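Local structure of biliverdin reductase (Synechocystis sp., 5B3V) at residues Q85-I90 with E104-L109; D76-A81 with A97-V102; A156-I161 with I189-D194. The protein probably reduces biliverdin IXα to bilirubin, using NADPH as the hydride donor. All blocks are in the same frame, centred on the assembly; numbering follows the deposited sequence.

Contact 1: Q85-I90 with E104-L109. With NAP (NADP nicotinamide-adenine-dinucleotide phosphate), chain E.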
loop_
_atom_site.group_PDB
_atom_site.type_symbol
_atom_site.label_atom_id
_atom_site.label_comp_id
_atom_site.label_asym_id
_atom_site.label_seq_id
_atom_site.Cartn_x
_atom_site.Cartn_y
_atom_site.Cartn_z
ATOM N N GLN A 85 1.897 9.586 7.707
ATOM C CA GLN A 85 1.507 10.975 7.927
ATOM C C GLN A 85 2.351 11.942 7.109
ATOM O O GLN A 85 1.887 13.036 6.767
ATOM C CB GLN A 85 1.609 11.303 9.419
ATOM C CG GLN A 85 1.262 12.733 9.801
ATOM C CD GLN A 85 1.480 13.002 11.279
ATOM O OE1 GLN A 85 2.345 12.390 11.909
ATOM N NE2 GLN A 85 0.701 13.920 11.839
ATOM N N LEU A 86 3.579 11.557 6.776
ATOM C CA LEU A 86 4.491 12.436 6.061
ATOM C C LEU A 86 4.403 12.296 4.548
ATOM O O LEU A 86 5.041 13.082 3.839
ATOM C CB LEU A 86 5.934 12.185 6.507
ATOM C CG LEU A 86 6.303 12.663 7.911
ATOM C CD1 LEU A 86 7.773 12.399 8.186
ATOM C CD2 LEU A 86 5.976 14.140 8.065
ATOM N N HIS A 87 3.630 11.332 4.036
ATOM C CA HIS A 87 3.579 11.099 2.594
ATOM C C HIS A 87 3.148 12.351 1.838
ATOM O O HIS A 87 3.806 12.764 0.878
ATOM C CB HIS A 87 2.634 9.940 2.272
ATOM C CG HIS A 87 3.162 8.596 2.662
ATOM N ND1 HIS A 87 2.759 7.432 2.042
ATOM C CD2 HIS A 87 4.056 8.229 3.610
ATOM C CE1 HIS A 87 3.382 6.407 2.595
ATOM N NE2 HIS A 87 4.174 6.863 3.548
ATOM N N GLY A 88 2.043 12.964 2.260
ATOM C CA GLY A 88 1.474 14.107 1.574
ATOM C C GLY A 88 2.408 15.289 1.409
ATOM O O GLY A 88 2.701 15.701 0.283
ATOM N N ALA A 89 2.891 15.836 2.529
ATOM C CA ALA A 89 3.732 17.028 2.481
ATOM C C ALA A 89 5.058 16.765 1.775
ATOM O O ALA A 89 5.562 17.645 1.066
ATOM C CB ALA A 89 3.974 17.558 3.892
ATOM N N ILE A 90 5.631 15.571 1.945
ATOM C CA ILE A 90 6.921 15.277 1.325
ATOM C C ILE A 90 6.759 15.070 -0.176
ATOM O O ILE A 90 7.571 15.553 -0.973
ATOM C CB ILE A 90 7.583 14.061 2.003
ATOM C CG1 ILE A 90 7.894 14.380 3.467
ATOM C CG2 ILE A 90 8.857 13.654 1.267
ATOM C CD1 ILE A 90 8.605 13.272 4.203
ATOM N N GLU A 104 5.365 4.463 -1.382
ATOM C CA GLU A 104 4.678 3.309 -0.833
ATOM C C GLU A 104 3.301 3.759 -0.365
ATOM O O GLU A 104 3.156 4.851 0.190
ATOM C CB GLU A 104 5.477 2.728 0.332
ATOM C CG GLU A 104 6.354 1.534 -0.008
ATOM C CD GLU A 104 7.410 1.848 -1.051
ATOM O OE1 GLU A 104 8.404 2.521 -0.712
ATOM O OE2 GLU A 104 7.248 1.417 -2.211
ATOM N N TYR A 105 2.286 2.936 -0.605
ATOM C CA TYR A 105 0.920 3.345 -0.274
ATOM C C TYR A 105 0.773 3.561 1.235
ATOM O O TYR A 105 1.476 2.929 2.021
ATOM C CB TYR A 105 -0.105 2.321 -0.792
ATOM C CG TYR A 105 -0.115 0.957 -0.121
ATOM C CD1 TYR A 105 -0.638 0.786 1.157
ATOM C CD2 TYR A 105 0.348 -0.167 -0.793
ATOM C CE1 TYR A 105 -0.663 -0.455 1.760
ATOM C CE2 TYR A 105 0.321 -1.413 -0.199
ATOM C CZ TYR A 105 -0.183 -1.550 1.076
ATOM O OH TYR A 105 -0.208 -2.790 1.669
ATOM N N PRO A 106 -0.139 4.459 1.647
ATOM C CA PRO A 106 -1.060 5.247 0.823
ATOM C C PRO A 106 -0.410 6.460 0.171
ATOM O O PRO A 106 0.612 6.952 0.652
ATOM C CB PRO A 106 -2.121 5.687 1.829
ATOM C CG PRO A 106 -1.355 5.846 3.091
ATOM C CD PRO A 106 -0.327 4.740 3.081
ATOM N N LEU A 107 -1.006 6.916 -0.932
ATOM C CA LEU A 107 -0.613 8.178 -1.549
ATOM C C LEU A 107 -0.607 9.302 -0.520
ATOM O O LEU A 107 0.404 9.986 -0.323
ATOM C CB LEU A 107 -1.568 8.488 -2.705
ATOM C CG LEU A 107 -1.563 9.868 -3.363
ATOM C CD1 LEU A 107 -0.184 10.223 -3.888
ATOM C CD2 LEU A 107 -2.595 9.921 -4.482
ATOM N N ALA A 108 -1.735 9.489 0.159
ATOM C CA ALA A 108 -1.851 10.450 1.243
ATOM C C ALA A 108 -2.864 9.905 2.240
ATOM O O ALA A 108 -3.457 8.842 2.031
ATOM C CB ALA A 108 -2.247 11.833 0.717
ATOM N N LEU A 109 -3.056 10.632 3.338
ATOM C CA LEU A 109 -4.002 10.213 4.363
ATOM C C LEU A 109 -5.411 10.737 4.128
ATOM O O LEU A 109 -6.332 10.328 4.841
ATOM C CB LEU A 109 -3.522 10.653 5.749
ATOM C CG LEU A 109 -2.362 9.842 6.325
ATOM C CD1 LEU A 109 -2.001 10.335 7.715
ATOM C CD2 LEU A 109 -2.707 8.362 6.349
HETATM P PA NAP E . 9.028 0.608 8.985
HETATM O O1A NAP E . 9.862 -0.578 8.699
HETATM O O2A NAP E . 8.580 0.859 10.368
HETATM O O5B NAP E . 9.864 1.900 8.494
HETATM C C5B NAP E . 9.555 3.269 8.770
HETATM C C4B NAP E . 10.802 4.191 8.684
HETATM O O4B NAP E . 9.991 4.834 9.735
HETATM C C3B NAP E . 12.100 4.346 9.534
HETATM O O3B NAP E . 12.902 5.413 9.017
HETATM C C2B NAP E . 11.408 4.706 10.808
HETATM O O2B NAP E . 12.231 5.173 11.919
HETATM C C1B NAP E . 10.735 5.932 10.186
HETATM N N9A NAP E . 9.921 6.574 11.221
HETATM C C8A NAP E . 9.344 5.938 12.236
HETATM N N7A NAP E . 8.735 6.851 12.988
HETATM C C5A NAP E . 8.959 8.050 12.454
HETATM C C6A NAP E . 8.564 9.265 12.837
HETATM N N6A NAP E . 7.816 9.316 13.936
HETATM N N1A NAP E . 8.897 10.371 12.156
HETATM C C2A NAP E . 9.684 10.233 11.009
HETATM N N3A NAP E . 10.088 8.943 10.628
HETATM C C4A NAP E . 9.731 7.884 11.378
HETATM O O3 NAP E . 7.686 0.512 8.081
HETATM P PN NAP E . 7.475 0.038 6.548
HETATM O O1N NAP E . 6.561 -1.122 6.548
HETATM O O2N NAP E . 8.801 -0.061 5.903
HETATM O O5D NAP E . 6.691 1.283 5.889
HETATM C C5D NAP E . 7.124 2.358 5.060
HETATM C C4D NAP E . 5.847 3.010 4.448
HETATM O O4D NAP E . 5.705 1.595 3.989
HETATM C C3D NAP E . 4.337 3.030 4.812
HETATM O O3D NAP E . 3.617 3.755 3.813
HETATM C C2D NAP E . 4.046 1.580 4.711
HETATM O O2D NAP E . 2.636 1.347 4.796
HETATM C C1D NAP E . 4.473 1.499 3.285
HETATM N N1N NAP E . 4.318 0.108 2.818
HETATM C C2N NAP E . 5.061 -0.895 3.438
HETATM C C3N NAP E . 4.932 -2.211 3.017
HETATM C C7N NAP E . 5.686 -3.203 3.624
HETATM O O7N NAP E . 6.389 -2.966 4.603
HETATM N N7N NAP E . 5.552 -4.404 3.090
HETATM C C4N NAP E . 4.091 -2.538 1.960
HETATM C C5N NAP E . 3.345 -1.543 1.342
HETATM C C6N NAP E . 3.459 -0.223 1.763
HETATM P P2B NAP E . 13.302 4.363 12.778
HETATM O O1X NAP E . 13.023 4.865 14.130
HETATM O O2X NAP E . 12.982 2.950 12.535
HETATM O O3X NAP E . 14.594 4.806 12.205
#

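Contact 2: D76-A81 with A97-V102. With NAP (NADP nicotinamide-adenine-dinucleotide phosphate), chain E.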
loop_
_atom_site.group_PDB
_atom_site.type_symbol
_atom_site.label_atom_id
_atom_site.label_comp_id
_atom_site.label_asym_id
_atom_site.label_seq_id
_atom_site.Cartn_x
_atom_site.Cartn_y
_atom_site.Cartn_z
ATOM N N ASP A 76 17.341 12.923 -8.776
ATOM C CA ASP A 76 16.266 13.080 -9.744
ATOM C C ASP A 76 14.944 12.501 -9.274
ATOM O O ASP A 76 13.902 12.857 -9.831
ATOM C CB ASP A 76 16.635 12.415 -11.077
ATOM C CG ASP A 76 18.066 12.674 -11.478
ATOM O OD1 ASP A 76 18.376 13.828 -11.838
ATOM O OD2 ASP A 76 18.876 11.725 -11.441
ATOM N N LEU A 77 14.960 11.627 -8.271
ATOM C CA LEU A 77 13.762 10.912 -7.855
ATOM C C LEU A 77 13.765 10.750 -6.344
ATOM O O LEU A 77 14.777 10.351 -5.760
ATOM C CB LEU A 77 13.682 9.541 -8.542
ATOM C CG LEU A 77 12.432 8.677 -8.345
ATOM C CD1 LEU A 77 12.080 7.947 -9.630
ATOM C CD2 LEU A 77 12.621 7.672 -7.217
ATOM N N VAL A 78 12.634 11.058 -5.716
ATOM C CA VAL A 78 12.449 10.867 -4.283
ATOM C C VAL A 78 11.626 9.607 -4.076
ATOM O O VAL A 78 10.570 9.438 -4.699
ATOM C CB VAL A 78 11.762 12.083 -3.638
ATOM C CG1 VAL A 78 11.382 11.781 -2.195
ATOM C CG2 VAL A 78 12.658 13.306 -3.714
ATOM N N LEU A 79 12.103 8.717 -3.213
ATOM C CA LEU A 79 11.364 7.519 -2.840
ATOM C C LEU A 79 10.888 7.671 -1.406
ATOM O O LEU A 79 11.703 7.745 -0.482
ATOM C CB LEU A 79 12.212 6.258 -2.990
ATOM C CG LEU A 79 11.370 5.003 -2.766
ATOM C CD1 LEU A 79 11.522 4.054 -3.938
ATOM C CD2 LEU A 79 11.728 4.320 -1.453
ATOM N N ILE A 80 9.575 7.700 -1.228
ATOM C CA ILE A 80 8.957 7.983 0.059
ATOM C C ILE A 80 8.495 6.653 0.641
ATOM O O ILE A 80 7.485 6.086 0.213
ATOM C CB ILE A 80 7.808 8.982 -0.085
ATOM C CG1 ILE A 80 8.355 10.320 -0.585
ATOM C CG2 ILE A 80 7.083 9.158 1.232
ATOM C CD1 ILE A 80 7.300 11.267 -1.088
ATOM N N ALA A 81 9.251 6.145 1.611
ATOM C CA ALA A 81 8.914 4.935 2.348
ATOM C C ALA A 81 8.988 5.196 3.846
ATOM O O ALA A 81 9.560 4.410 4.607
ATOM C CB ALA A 81 9.829 3.778 1.952
ATOM N N ALA A 97 9.806 20.843 -6.138
ATOM C CA ALA A 97 11.239 20.860 -6.404
ATOM C C ALA A 97 11.619 20.089 -7.666
ATOM O O ALA A 97 12.813 19.937 -7.941
ATOM C CB ALA A 97 12.006 20.301 -5.202
ATOM N N GLY A 98 10.642 19.594 -8.423
ATOM C CA GLY A 98 10.921 19.013 -9.722
ATOM C C GLY A 98 11.471 17.606 -9.710
ATOM O O GLY A 98 12.223 17.237 -10.618
ATOM N N LYS A 99 11.114 16.802 -8.714
ATOM C CA LYS A 99 11.576 15.425 -8.623
ATOM C C LYS A 99 10.466 14.457 -9.011
ATOM O O LYS A 99 9.279 14.721 -8.796
ATOM C CB LYS A 99 12.054 15.091 -7.208
ATOM C CG LYS A 99 12.967 16.124 -6.571
ATOM C CD LYS A 99 14.204 16.382 -7.413
ATOM C CE LYS A 99 15.203 17.249 -6.658
ATOM N NZ LYS A 99 16.324 17.732 -7.516
ATOM N N HIS A 100 10.865 13.325 -9.585
ATOM C CA HIS A 100 9.954 12.196 -9.692
ATOM C C HIS A 100 9.703 11.627 -8.300
ATOM O O HIS A 100 10.610 11.562 -7.466
ATOM C CB HIS A 100 10.531 11.116 -10.607
ATOM C CG HIS A 100 10.908 11.605 -11.971
ATOM N ND1 HIS A 100 9.982 11.846 -12.964
ATOM C CD2 HIS A 100 12.118 11.887 -12.512
ATOM C CE1 HIS A 100 10.605 12.259 -14.055
ATOM N NE2 HIS A 100 11.901 12.291 -13.807
ATOM N N VAL A 101 8.465 11.225 -8.035
ATOM C CA VAL A 101 8.078 10.773 -6.704
ATOM C C VAL A 101 7.489 9.375 -6.805
ATOM O O VAL A 101 6.451 9.179 -7.448
ATOM C CB VAL A 101 7.080 11.734 -6.031
ATOM C CG1 VAL A 101 6.629 11.170 -4.694
ATOM C CG2 VAL A 101 7.708 13.105 -5.839
ATOM N N VAL A 102 8.150 8.409 -6.171
ATOM C CA VAL A 102 7.607 7.076 -5.949
ATOM C C VAL A 102 7.225 6.962 -4.481
ATOM O O VAL A 102 8.028 7.282 -3.596
ATOM C CB VAL A 102 8.617 5.981 -6.337
ATOM C CG1 VAL A 102 8.217 4.640 -5.730
ATOM C CG2 VAL A 102 8.729 5.870 -7.846
HETATM P PA NAP E . 9.028 0.608 8.985
HETATM O O1A NAP E . 9.862 -0.578 8.699
HETATM O O2A NAP E . 8.580 0.859 10.368
HETATM O O5B NAP E . 9.864 1.900 8.494
HETATM C C5B NAP E . 9.555 3.269 8.770
HETATM C C4B NAP E . 10.802 4.191 8.684
HETATM O O4B NAP E . 9.991 4.834 9.735
HETATM C C3B NAP E . 12.100 4.346 9.534
HETATM O O3B NAP E . 12.902 5.413 9.017
HETATM C C2B NAP E . 11.408 4.706 10.808
HETATM O O2B NAP E . 12.231 5.173 11.919
HETATM C C1B NAP E . 10.735 5.932 10.186
HETATM N N9A NAP E . 9.921 6.574 11.221
HETATM C C8A NAP E . 9.344 5.938 12.236
HETATM N N7A NAP E . 8.735 6.851 12.988
HETATM C C5A NAP E . 8.959 8.050 12.454
HETATM C C6A NAP E . 8.564 9.265 12.837
HETATM N N6A NAP E . 7.816 9.316 13.936
HETATM N N1A NAP E . 8.897 10.371 12.156
HETATM C C2A NAP E . 9.684 10.233 11.009
HETATM N N3A NAP E . 10.088 8.943 10.628
HETATM C C4A NAP E . 9.731 7.884 11.378
HETATM O O3 NAP E . 7.686 0.512 8.081
HETATM P PN NAP E . 7.475 0.038 6.548
HETATM O O1N NAP E . 6.561 -1.122 6.548
HETATM O O2N NAP E . 8.801 -0.061 5.903
HETATM O O5D NAP E . 6.691 1.283 5.889
HETATM C C5D NAP E . 7.124 2.358 5.060
HETATM C C4D NAP E . 5.847 3.010 4.448
HETATM O O4D NAP E . 5.705 1.595 3.989
HETATM C C3D NAP E . 4.337 3.030 4.812
HETATM O O3D NAP E . 3.617 3.755 3.813
HETATM C C2D NAP E . 4.046 1.580 4.711
HETATM O O2D NAP E . 2.636 1.347 4.796
HETATM C C1D NAP E . 4.473 1.499 3.285
HETATM N N1N NAP E . 4.318 0.108 2.818
HETATM C C2N NAP E . 5.061 -0.895 3.438
HETATM C C3N NAP E . 4.932 -2.211 3.017
HETATM C C7N NAP E . 5.686 -3.203 3.624
HETATM O O7N NAP E . 6.389 -2.966 4.603
HETATM N N7N NAP E . 5.552 -4.404 3.090
HETATM C C4N NAP E . 4.091 -2.538 1.960
HETATM C C5N NAP E . 3.345 -1.543 1.342
HETATM C C6N NAP E . 3.459 -0.223 1.763
HETATM P P2B NAP E . 13.302 4.363 12.778
HETATM O O1X NAP E . 13.023 4.865 14.130
HETATM O O2X NAP E . 12.982 2.950 12.535
HETATM O O3X NAP E . 14.594 4.806 12.205
HETATM O O HOH W 1 13.659 14.687 -12.067
#

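Contact 3: A156-I161 with I189-D194. With BLA (biliverdine IX alpha), chain G.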
loop_
_atom_site.group_PDB
_atom_site.type_symbol
_atom_site.label_atom_id
_atom_site.label_comp_id
_atom_site.label_asym_id
_atom_site.label_seq_id
_atom_site.Cartn_x
_atom_site.Cartn_y
_atom_site.Cartn_z
ATOM N N ALA A 156 -18.434 -11.272 -1.538
ATOM C CA ALA A 156 -16.986 -11.328 -1.383
ATOM C C ALA A 156 -16.587 -10.774 -0.023
ATOM O O ALA A 156 -17.220 -9.848 0.491
ATOM C CB ALA A 156 -16.280 -10.538 -2.490
ATOM N N ARG A 157 -15.522 -11.340 0.543
ATOM C CA ARG A 157 -15.024 -10.936 1.850
ATOM C C ARG A 157 -13.515 -11.117 1.879
ATOM O O ARG A 157 -12.998 -12.122 1.385
ATOM C CB ARG A 157 -15.683 -11.755 2.966
ATOM C CG ARG A 157 -15.124 -11.525 4.363
ATOM C CD ARG A 157 -15.895 -12.368 5.379
ATOM N NE ARG A 157 -15.417 -12.193 6.749
ATOM C CZ ARG A 157 -15.941 -11.337 7.622
ATOM N NH1 ARG A 157 -16.961 -10.567 7.269
ATOM N NH2 ARG A 157 -15.443 -11.248 8.849
ATOM N N TYR A 158 -12.815 -10.138 2.453
ATOM C CA TYR A 158 -11.374 -10.228 2.671
ATOM C C TYR A 158 -11.098 -9.857 4.123
ATOM O O TYR A 158 -11.259 -8.695 4.513
ATOM C CB TYR A 158 -10.599 -9.323 1.710
ATOM C CG TYR A 158 -9.101 -9.517 1.782
ATOM C CD1 TYR A 158 -8.551 -10.790 1.829
ATOM C CD2 TYR A 158 -8.239 -8.430 1.801
ATOM C CE1 TYR A 158 -7.184 -10.974 1.897
ATOM C CE2 TYR A 158 -6.870 -8.605 1.869
ATOM C CZ TYR A 158 -6.349 -9.882 1.916
ATOM O OH TYR A 158 -4.987 -10.064 1.985
ATOM N N SER A 159 -10.703 -10.844 4.921
ATOM C CA SER A 159 -10.411 -10.654 6.336
ATOM C C SER A 159 -8.913 -10.784 6.571
ATOM O O SER A 159 -8.299 -11.778 6.166
ATOM C CB SER A 159 -11.167 -11.671 7.196
ATOM O OG SER A 159 -10.579 -11.804 8.481
ATOM N N THR A 160 -8.328 -9.776 7.215
ATOM C CA THR A 160 -6.939 -9.817 7.661
ATOM C C THR A 160 -6.922 -9.424 9.131
ATOM O O THR A 160 -7.231 -8.278 9.471
ATOM C CB THR A 160 -6.044 -8.882 6.841
ATOM O OG1 THR A 160 -6.432 -7.522 7.069
ATOM C CG2 THR A 160 -6.150 -9.190 5.358
ATOM N N ILE A 161 -6.575 -10.370 9.998
ATOM C CA ILE A 161 -6.521 -10.125 11.434
ATOM C C ILE A 161 -5.112 -10.445 11.916
ATOM O O ILE A 161 -4.664 -11.596 11.823
ATOM C CB ILE A 161 -7.579 -10.938 12.199
ATOM C CG1 ILE A 161 -8.965 -10.337 11.939
ATOM C CG2 ILE A 161 -7.271 -10.946 13.684
ATOM C CD1 ILE A 161 -10.127 -11.154 12.458
ATOM N N ILE A 189 -8.828 -2.573 0.240
ATOM C CA ILE A 189 -9.825 -2.037 -0.681
ATOM C C ILE A 189 -9.322 -2.117 -2.118
ATOM O O ILE A 189 -10.057 -2.524 -3.026
ATOM C CB ILE A 189 -10.188 -0.596 -0.284
ATOM C CG1 ILE A 189 -10.955 -0.585 1.039
ATOM C CG2 ILE A 189 -10.991 0.088 -1.379
ATOM C CD1 ILE A 189 -11.099 0.790 1.629
ATOM N N SER A 190 -8.060 -1.740 -2.338
ATOM C CA SER A 190 -7.432 -1.721 -3.656
ATOM C C SER A 190 -7.686 -3.000 -4.441
ATOM O O SER A 190 -7.975 -2.952 -5.642
ATOM C CB SER A 190 -5.923 -1.502 -3.507
ATOM O OG SER A 190 -5.223 -2.024 -4.622
ATOM N N ARG A 191 -7.572 -4.144 -3.760
ATOM C CA ARG A 191 -7.863 -5.430 -4.386
ATOM C C ARG A 191 -9.250 -5.442 -5.012
ATOM O O ARG A 191 -9.421 -5.855 -6.166
ATOM C CB ARG A 191 -7.753 -6.557 -3.359
ATOM C CG ARG A 191 -6.352 -6.923 -2.922
ATOM C CD ARG A 191 -6.422 -8.047 -1.902
ATOM N NE ARG A 191 -5.190 -8.821 -1.824
ATOM C CZ ARG A 191 -4.165 -8.510 -1.039
ATOM N NH1 ARG A 191 -4.229 -7.438 -0.260
ATOM N NH2 ARG A 191 -3.082 -9.272 -1.027
ATOM N N PHE A 192 -10.260 -5.006 -4.256
ATOM C CA PHE A 192 -11.633 -5.071 -4.746
ATOM C C PHE A 192 -11.856 -4.115 -5.911
ATOM O O PHE A 192 -12.492 -4.482 -6.905
ATOM C CB PHE A 192 -12.611 -4.774 -3.609
ATOM C CG PHE A 192 -12.747 -5.896 -2.623
ATOM C CD1 PHE A 192 -13.616 -6.946 -2.873
ATOM C CD2 PHE A 192 -12.009 -5.904 -1.451
ATOM C CE1 PHE A 192 -13.750 -7.986 -1.974
ATOM C CE2 PHE A 192 -12.138 -6.943 -0.544
ATOM C CZ PHE A 192 -13.010 -7.985 -0.807
ATOM N N THR A 193 -11.342 -2.888 -5.811
ATOM C CA THR A 193 -11.521 -1.928 -6.895
ATOM C C THR A 193 -10.770 -2.352 -8.151
ATOM O O THR A 193 -11.200 -2.030 -9.265
ATOM C CB THR A 193 -11.070 -0.537 -6.450
ATOM O OG1 THR A 193 -9.762 -0.619 -5.873
ATOM C CG2 THR A 193 -12.038 0.033 -5.424
ATOM N N ASP A 194 -9.653 -3.068 -7.999
ATOM C CA ASP A 194 -8.944 -3.578 -9.168
ATOM C C ASP A 194 -9.747 -4.663 -9.872
ATOM O O ASP A 194 -9.616 -4.840 -11.088
ATOM C CB ASP A 194 -7.571 -4.115 -8.760
ATOM C CG ASP A 194 -6.746 -4.594 -9.947
ATOM O OD1 ASP A 194 -6.140 -3.742 -10.631
ATOM O OD2 ASP A 194 -6.693 -5.821 -10.184
HETATM C CHA BLA G . 1.955 -4.754 3.713
HETATM N NA BLA G . 3.502 -4.578 5.768
HETATM C C1A BLA G . 2.597 -4.044 4.933
HETATM C C2A BLA G . 2.312 -2.804 5.351
HETATM C C3A BLA G . 3.071 -2.558 6.412
HETATM C C4A BLA G . 3.788 -3.644 6.679
HETATM C CMA BLA G . 3.095 -1.253 7.219
HETATM C CAA BLA G . 1.353 -1.779 4.712
HETATM C CBA BLA G . 0.030 -1.538 5.473
HETATM C CGA BLA G . -0.857 -2.784 5.575
HETATM O O1A BLA G . -1.309 -3.240 4.501
HETATM O O2A BLA G . -1.109 -3.219 6.720
HETATM C CHB BLA G . 4.775 -3.737 7.861
HETATM N NB BLA G . 4.924 -6.309 7.668
HETATM C C1B BLA G . 5.189 -5.158 8.286
HETATM C C2B BLA G . 5.912 -5.418 9.368
HETATM C C3B BLA G . 6.106 -6.726 9.440
HETATM C C4B BLA G . 5.490 -7.284 8.392
HETATM C CMB BLA G . 6.439 -4.383 10.365
HETATM O OB BLA G . 5.392 -8.586 8.008
HETATM C CAB BLA G . 6.798 -7.311 10.424
HETATM C CBB BLA G . 6.961 -8.834 10.391
HETATM N NC BLA G . 6.429 -6.912 5.054
HETATM C C1C BLA G . 7.413 -7.002 5.949
HETATM C C2C BLA G . 7.989 -8.198 5.857
HETATM C C3C BLA G . 7.361 -8.876 4.879
HETATM C C4C BLA G . 6.408 -8.073 4.407
HETATM C CMC BLA G . 9.160 -8.602 6.775
HETATM O OC BLA G . 7.711 -5.981 6.797
HETATM C CAC BLA G . 7.530 -10.109 4.369
HETATM C CBC BLA G . 8.636 -11.038 4.883
HETATM C CHD BLA G . 5.455 -8.473 3.269
HETATM N ND BLA G . 3.858 -6.489 3.790
HETATM C C1D BLA G . 4.250 -7.534 3.056
HETATM C C2D BLA G . 3.404 -7.677 2.051
HETATM C C3D BLA G . 2.488 -6.725 2.128
HETATM C C4D BLA G . 2.762 -5.980 3.208
HETATM C CMD BLA G . 3.476 -8.756 0.970
HETATM C CAD BLA G . 1.349 -6.609 1.107
HETATM C CBD BLA G . 0.078 -7.116 1.774
HETATM C CGD BLA G . -1.127 -7.151 0.842
HETATM O O1D BLA G . -0.997 -7.850 -0.184
HETATM O O2D BLA G . -2.170 -6.570 1.216
#

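Contact 1: Q85-I90 with E104-L109
The imidazole of H87 points from segment 85-90 into the loop that follows strand 100-104, meeting it with its edge. Its ND1 donates to P106 O at 2.6 Å; the N-H···O angle is 152°, and the carbonyl points almost straight at the donor while lying slightly out of the ring plane. With CG anti to the carbonyl carbon (chi1 -72°), the ring projects edge-on into the loop, and CB settles 3.4 Å from L107 O. The opposite nitrogen, NE2, is hydrogen-bonded to T82 O, so a bond on each nitrogen fixes the rotation of the ring. Its outer edge faces O3D of the nicotinamide ribose, linking both segments to the cofactor. E104-Y105-P106, with a cis peptide before the proline, begins at the end of strand 100-104 of the Rossmann sheet and probably corresponds to the E-K-P motif of Gfo/Idh/MocA enzymes, tyrosine standing where lysine is usual. Y105 is turned away from H87: CG sits between backbone N and carbonyl carbon (chi1 68°), which swings the phenol beneath the nicotinamide, whose C6N lies 3.8 Å above the centre of one ring face. Y105 OH is bonded to S187 and to biliverdin, whereas Y105 O lies 2.9 Å from NAP O3D. E104 lays its CB 3.4 Å from NAP C1D before its carboxylate bends off to a salt bridge with R28. Further along the loop, L109 CD1 presses on the backbone of Q85, 3.6 Å from Q85 CA, and A108 CB faces G88 CA.

Contact 2: D76-A81 with A97-V102
V78 and its partners H100 and V102 join strands 77-80 and 100-102 in parallel, within a run of four backbone hydrogen bonds. H100 N donates to D76 O; V78 N donates to H100 O at 2.7 Å and V78 O accepts from V102 N; I80 N closes the run on V102 O at 2.9 Å with an N-H···O angle of 173°. V78 thus gives and receives across the pair, as alternate residues do between parallel strands, and CA-H···O contacts such as L79 CA to V102 O (3.4 Å) lie beside the N-H bonds. A water also donates to D76 O and G98 O, bridging the backbone just before each strand, next to the Schellman motif in which G98, with positive phi, ends helix 87-96.

Apolar contacts fill both sides of the pair. L77 CD1 comes across H100 CB at about a right angle, 3.7 Å away, and on the same face L79 CD1 meets V102 CG1 at 3.8 Å; in both leucines CG stands opposite the backbone N (chi1 -174° and -173°), which sends CD1 toward the partner strand. On the other side I80 CD1 touches V101 CG1 at 3.7 Å, and V78 CG2 rests against K99 CB at 4.0 Å. The polar ends leave the pair: K99 NZ bonds to I75 O and D72 O, H100 ND1 to L127 N, and D76 to R15 in a salt bridge.

The two strands belong to the β-α-β crossover whose helix 87-96 covers the V78, I80 and V101 side through A94, A91 and L95. The L77, H100 and V102 side packs on helix 286-300, strand 14-19 continues the Rossmann sheet beyond strand 77-80, and strand 128-131 does so beyond strand 100-104.

Contact 3: A156-I161 with I189-D194
Apolar contacts join F192 of helix 186-196 to A156 and Y158 of strand 153-163. The phenyl ring meets the strand with its edge: CE1 touches A156 CB at 3.6 Å, and CE2 lies equally near Y158 CB, so the ring tip wedges between two residues that project from the same side of the strand. F251 of a neighbouring strand packs against both rings.

A second set of contacts is between Y158 and R191. The Y158 ring, its chi1 of -173° placing CG across from the backbone N, lies alongside R191, whose CD rides off-centre over it in a CH-π contact, 4.3 Å from the centroid. The chain of R191 is extended as far as NE and then turns the guanidinium, so that Y158 OH sits 3.4 Å above the middle of its face, the two planes being 42° apart.

The edge of that guanidinium is given to the ligand. R191 NH1 donates to BLA O2D at 2.7 Å, nearly straight at 171°, and NH2 to BLA O1D at 2.7 Å, gripping a propionate by both oxygens. A leucine here, lacking both N-H donors, would probably leave the propionate charge without this partner and free to shift.

R188, S187 and Y105 also bond to this biliverdin, which places the contact at the wall of the biliverdin pocket, probably the substrate site, where a helix of the C-terminal α/β domain packs on its mixed sheet.

After the first three Rossmann strands the chain reaches strand 77-80, whose pairing with strand 100-104 (contact 2) closes a loop around helix 87-96. Contact 1 opens inside this loop, at segment 85-90, and closes beyond it in the loop after strand 100-104, so contacts 1 and 2 cross. They meet where E104 N probably bonds to I80 O and where I90 packs on I80, and both touch NADP. Contact 3 follows in series, its loop running from strand 153-163 to helix 186-196 in the C-terminal domain. It does not touch the others; about 6 Å separates its nearest atoms from contact 1, with biliverdin bonded to R191 and Y105.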